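Local coordinates for uncharacterized protein (Pseudomonas phage YuA, PDB 3PES), which is of unknown function, a small phage protein of the Gp49 family that packs a helix against a three-stranded antiparallel sheet, at residues F8-I19 against E70-R81. Sequence-based numbering, arbitrary orientation.
Sequences FEDRVAGIPCLI and ERERIDQAVFDR
Phe8 to Val12, part of strand 6-12 in a hairpin closed by a type I' turn, runs nearly antiparallel (169°) to segment 70-81 of helix 68-82, the axes approaching to 9.8 Å. Asp10 OD2 meets Arg73 on its syn side, taking NH1 at 2.9 Å and NH2 at 3.2 Å, while Arg11 N reaches it from the anti side. Bent at chi3 (64°), Arg73 turns its guanidinium side-on to Glu70, NE bonding OE1 almost straight (179°) and NH2 bonding OE2 and, weakly, Arg11 O. Salt-bridged between Asp10 and Glu70, Arg73 probably offsets the repulsion of their carboxylates. Glu70 OE2 accepts Ala13 N at 2.9 Å, from the carboxylate face opposite Arg73 NH2, and a water joins it to Gly14 N, tying the turn to the helix. The Phe8 ring points its edge at Val78, CZ 3.7 Å from CG2, and brings CE1 to Ala77 CB; Arg81 CG lies obliquely by CD2. Ile19, alongside Phe8, packs CD1 on Ile74 CG2 at 4.0 Å, and Val12 CG2 meets Ile74 CD1. The helix's apolar side packs against the antiparallel sheet, where Trp49 of strand 46-52 touches Ile74 and Val78, and Val21 and Trp24 of strand 15-25 pack on Val78.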
loop_
_atom_site.group_PDB
_atom_site.type_symbol
_atom_site.label_atom_id
_atom_site.label_comp_id
_atom_site.label_asym_id
_atom_site.label_seq_id
_atom_site.Cartn_x
_atom_site.Cartn_y
_atom_site.Cartn_z
ATOM N N PHE A 8 -7.916 5.515 -3.116
ATOM C CA PHE A 8 -7.387 6.587 -3.941
ATOM C C PHE A 8 -7.376 6.192 -5.410
ATOM O O PHE A 8 -7.278 5.015 -5.753
ATOM C CB PHE A 8 -5.998 7.041 -3.470
ATOM C CG PHE A 8 -4.938 5.966 -3.489
ATOM C CD1 PHE A 8 -4.076 5.834 -4.579
ATOM C CD2 PHE A 8 -4.765 5.117 -2.392
ATOM C CE1 PHE A 8 -3.073 4.851 -4.589
ATOM C CE2 PHE A 8 -3.753 4.147 -2.392
ATOM C CZ PHE A 8 -2.913 4.013 -3.492
ATOM N N GLU A 9 -7.499 7.191 -6.278
ATOM C CA GLU A 9 -7.434 6.961 -7.712
ATOM C C GLU A 9 -5.986 6.717 -8.140
ATOM O O GLU A 9 -5.058 7.398 -7.679
ATOM C CB GLU A 9 -8.041 8.147 -8.472
ATOM N N ASP A 10 -5.792 5.717 -8.994
ATOM C CA ASP A 10 -4.492 5.440 -9.562
ATOM C C ASP A 10 -4.737 4.805 -10.925
ATOM O O ASP A 10 -5.795 5.019 -11.530
ATOM C CB ASP A 10 -3.647 4.547 -8.634
ATOM C CG ASP A 10 -2.148 4.848 -8.739
ATOM O OD1 ASP A 10 -1.587 5.457 -7.793
ATOM O OD2 ASP A 10 -1.535 4.512 -9.779
ATOM N N ARG A 11 -3.752 4.072 -11.425
ATOM C CA ARG A 11 -3.850 3.400 -12.714
ATOM C C ARG A 11 -3.198 2.047 -12.584
ATOM O O ARG A 11 -2.300 1.875 -11.755
ATOM C CB ARG A 11 -3.161 4.213 -13.821
ATOM C CG ARG A 11 -3.760 5.604 -14.012
ATOM C CD ARG A 11 -3.220 6.352 -15.216
ATOM N NE ARG A 11 -3.958 7.603 -15.404
ATOM C CZ ARG A 11 -4.919 7.795 -16.304
ATOM N NH1 ARG A 11 -5.266 6.830 -17.144
ATOM N NH2 ARG A 11 -5.529 8.969 -16.373
ATOM N N VAL A 12 -3.667 1.092 -13.384
ATOM C CA VAL A 12 -2.979 -0.180 -13.566
ATOM C C VAL A 12 -2.646 -0.252 -15.043
ATOM O O VAL A 12 -3.538 -0.223 -15.886
ATOM C CB VAL A 12 -3.838 -1.375 -13.134
ATOM C CG1 VAL A 12 -3.208 -2.691 -13.591
ATOM C CG2 VAL A 12 -4.024 -1.359 -11.621
ATOM N N ALA A 13 -1.349 -0.298 -15.342
ATOM C CA ALA A 13 -0.862 -0.257 -16.714
ATOM C C ALA A 13 -1.606 0.815 -17.536
ATOM O O ALA A 13 -2.055 0.580 -18.655
ATOM C CB ALA A 13 -0.937 -1.652 -17.358
ATOM N N GLY A 14 -1.745 1.994 -16.945
ATOM C CA GLY A 14 -2.329 3.142 -17.629
ATOM C C GLY A 14 -3.843 3.249 -17.619
ATOM O O GLY A 14 -4.392 4.239 -18.092
ATOM N N ILE A 15 -4.520 2.239 -17.087
ATOM C CA ILE A 15 -5.981 2.221 -17.048
ATOM C C ILE A 15 -6.465 2.738 -15.693
ATOM O O ILE A 15 -6.054 2.210 -14.662
ATOM C CB ILE A 15 -6.523 0.803 -17.288
ATOM C CG1 ILE A 15 -6.055 0.295 -18.651
ATOM C CG2 ILE A 15 -8.046 0.783 -17.207
ATOM C CD1 ILE A 15 -6.235 -1.179 -18.821
ATOM N N PRO A 16 -7.347 3.762 -15.683
ATOM C CA PRO A 16 -7.812 4.337 -14.410
ATOM C C PRO A 16 -8.505 3.318 -13.514
ATOM O O PRO A 16 -9.271 2.482 -13.989
ATOM C CB PRO A 16 -8.822 5.404 -14.848
ATOM C CG PRO A 16 -8.454 5.730 -16.218
ATOM C CD PRO A 16 -7.865 4.512 -16.840
ATOM N N CYS A 17 -8.234 3.403 -12.216
ATOM C CA CYS A 17 -8.871 2.521 -11.255
ATOM C C CYS A 17 -8.877 3.169 -9.898
ATOM O O CYS A 17 -8.385 4.282 -9.728
ATOM C CB CYS A 17 -8.122 1.203 -11.159
ATOM S SG CYS A 17 -6.432 1.358 -10.513
ATOM N N LEU A 18 -9.444 2.453 -8.939
ATOM C CA LEU A 18 -9.377 2.810 -7.549
ATOM C C LEU A 18 -8.499 1.778 -6.860
ATOM O O LEU A 18 -8.604 0.570 -7.116
ATOM C CB LEU A 18 -10.779 2.784 -6.961
ATOM C CG LEU A 18 -11.172 3.598 -5.756
ATOM C CD1 LEU A 18 -10.902 5.073 -5.973
ATOM C CD2 LEU A 18 -12.651 3.375 -5.548
ATOM N N ILE A 19 -7.628 2.250 -5.987
ATOM C CA ILE A 19 -6.902 1.358 -5.084
ATOM C C ILE A 19 -7.583 1.464 -3.720
ATOM O O ILE A 19 -7.753 2.558 -3.179
ATOM C CB ILE A 19 -5.402 1.740 -4.978
ATOM C CG1 ILE A 19 -4.728 1.697 -6.364
ATOM C CG2 ILE A 19 -4.672 0.837 -3.958
ATOM C CD1 ILE A 19 -4.805 0.394 -7.125
ATOM N N GLU A 70 4.199 -3.068 -11.520
ATOM C CA GLU A 70 3.056 -2.278 -11.095
ATOM C C GLU A 70 2.717 -2.505 -9.628
ATOM O O GLU A 70 2.389 -1.555 -8.901
ATOM C CB GLU A 70 1.862 -2.574 -11.998
ATOM C CG GLU A 70 1.902 -1.819 -13.327
ATOM C CD GLU A 70 1.773 -0.306 -13.160
ATOM O OE1 GLU A 70 2.815 0.358 -12.961
ATOM O OE2 GLU A 70 0.637 0.228 -13.243
ATOM N N ARG A 71 2.800 -3.754 -9.177
ATOM C CA ARG A 71 2.519 -4.048 -7.781
ATOM C C ARG A 71 3.497 -3.304 -6.882
ATOM O O ARG A 71 3.115 -2.808 -5.835
ATOM C CB ARG A 71 2.537 -5.558 -7.518
ATOM C CG ARG A 71 1.390 -6.316 -8.191
ATOM C CD ARG A 71 1.543 -7.826 -7.998
ATOM N NE ARG A 71 0.604 -8.604 -8.805
ATOM C CZ ARG A 71 -0.586 -9.006 -8.385
ATOM N NH1 ARG A 71 -0.993 -8.696 -7.159
ATOM N NH2 ARG A 71 -1.364 -9.715 -9.203
ATOM N N GLU A 72 4.772 -3.262 -7.282
ATOM C CA GLU A 72 5.789 -2.589 -6.490
ATOM C C GLU A 72 5.539 -1.070 -6.443
ATOM O O GLU A 72 5.625 -0.444 -5.386
ATOM C CB GLU A 72 7.162 -2.900 -7.052
ATOM C CG GLU A 72 8.293 -2.252 -6.307
ATOM C CD GLU A 72 9.632 -2.604 -6.897
ATOM O OE1 GLU A 72 9.676 -3.134 -8.031
ATOM O OE2 GLU A 72 10.648 -2.338 -6.235
ATOM N N ARG A 73 5.184 -0.492 -7.586
ATOM C CA ARG A 73 4.868 0.935 -7.661
ATOM C C ARG A 73 3.645 1.269 -6.812
ATOM O O ARG A 73 3.655 2.217 -6.045
ATOM C CB ARG A 73 4.631 1.346 -9.117
ATOM C CG ARG A 73 4.369 2.845 -9.283
ATOM C CD ARG A 73 3.944 3.219 -10.720
ATOM N NE ARG A 73 2.667 2.623 -11.137
ATOM C CZ ARG A 73 1.459 3.037 -10.748
ATOM N NH1 ARG A 73 1.321 4.024 -9.868
ATOM N NH2 ARG A 73 0.387 2.403 -11.196
ATOM N N ILE A 74 2.597 0.468 -6.921
ATOM C CA ILE A 74 1.396 0.723 -6.127
ATOM C C ILE A 74 1.638 0.476 -4.628
ATOM O O ILE A 74 1.099 1.199 -3.787
ATOM C CB ILE A 74 0.181 -0.049 -6.684
ATOM C CG1 ILE A 74 -0.158 0.463 -8.090
ATOM C CG2 ILE A 74 -1.018 0.117 -5.763
ATOM C CD1 ILE A 74 -1.092 -0.478 -8.876
ATOM N N ASP A 75 2.473 -0.509 -4.283
ATOM C CA ASP A 75 2.853 -0.697 -2.881
ATOM C C ASP A 75 3.369 0.635 -2.318
ATOM O O ASP A 75 3.013 1.041 -1.203
ATOM C CB ASP A 75 3.989 -1.706 -2.746
ATOM C CG ASP A 75 3.535 -3.156 -2.769
ATOM O OD1 ASP A 75 2.327 -3.428 -2.720
ATOM O OD2 ASP A 75 4.431 -4.031 -2.810
ATOM N N GLN A 76 4.228 1.315 -3.076
ATOM C CA GLN A 76 4.765 2.573 -2.598
ATOM C C GLN A 76 3.731 3.695 -2.559
ATOM O O GLN A 76 3.755 4.526 -1.652
ATOM C CB GLN A 76 5.982 2.988 -3.430
ATOM C CG GLN A 76 6.661 4.245 -2.868
ATOM C CD GLN A 76 7.356 3.956 -1.562
ATOM O OE1 GLN A 76 8.136 3.010 -1.478
ATOM N NE2 GLN A 76 7.101 4.778 -0.537
ATOM N N ALA A 77 2.825 3.715 -3.529
ATOM C CA ALA A 77 1.703 4.651 -3.526
ATOM C C ALA A 77 0.827 4.467 -2.284
ATOM O O ALA A 77 0.361 5.445 -1.682
ATOM C CB ALA A 77 0.889 4.483 -4.811
ATOM N N VAL A 78 0.588 3.213 -1.908
ATOM C CA VAL A 78 -0.162 2.915 -0.694
ATOM C C VAL A 78 0.602 3.379 0.548
ATOM O O VAL A 78 0.024 3.997 1.427
ATOM C CB VAL A 78 -0.520 1.407 -0.629
ATOM C CG1 VAL A 78 -1.139 1.024 0.712
ATOM C CG2 VAL A 78 -1.473 1.071 -1.768
ATOM N N PHE A 79 1.895 3.082 0.623
ATOM C CA PHE A 79 2.693 3.595 1.738
ATOM C C PHE A 79 2.581 5.123 1.853
ATOM O O PHE A 79 2.342 5.657 2.937
ATOM C CB PHE A 79 4.153 3.165 1.562
ATOM C CG PHE A 79 5.070 3.577 2.701
ATOM C CD1 PHE A 79 5.480 2.661 3.654
ATOM C CD2 PHE A 79 5.542 4.883 2.794
ATOM C CE1 PHE A 79 6.326 3.049 4.710
ATOM C CE2 PHE A 79 6.391 5.258 3.826
ATOM C CZ PHE A 79 6.786 4.339 4.777
ATOM N N ASP A 80 2.738 5.818 0.733
ATOM C CA ASP A 80 2.736 7.270 0.774
ATOM C C ASP A 80 1.358 7.787 1.199
ATOM O O ASP A 80 1.258 8.730 1.962
ATOM C CB ASP A 80 3.113 7.844 -0.593
ATOM C CG ASP A 80 4.565 7.592 -0.965
ATOM O OD1 ASP A 80 5.407 7.246 -0.098
ATOM O OD2 ASP A 80 4.861 7.760 -2.161
ATOM N N ARG A 81 0.289 7.141 0.741
ATOM C CA ARG A 81 -1.064 7.536 1.147
ATOM C C ARG A 81 -1.272 7.298 2.645
ATOM O O ARG A 81 -1.798 8.164 3.348
ATOM C CB ARG A 81 -2.099 6.770 0.307
ATOM C CG ARG A 81 -3.537 6.917 0.776
ATOM C CD ARG A 81 -4.023 8.355 0.909
ATOM N NE ARG A 81 -5.376 8.376 1.472
ATOM C CZ ARG A 81 -5.645 8.273 2.774
ATOM N NH1 ARG A 81 -4.678 8.144 3.679
ATOM N NH2 ARG A 81 -6.900 8.281 3.175
HETATM O O HOH W 1 0.047 2.598 -14.830
#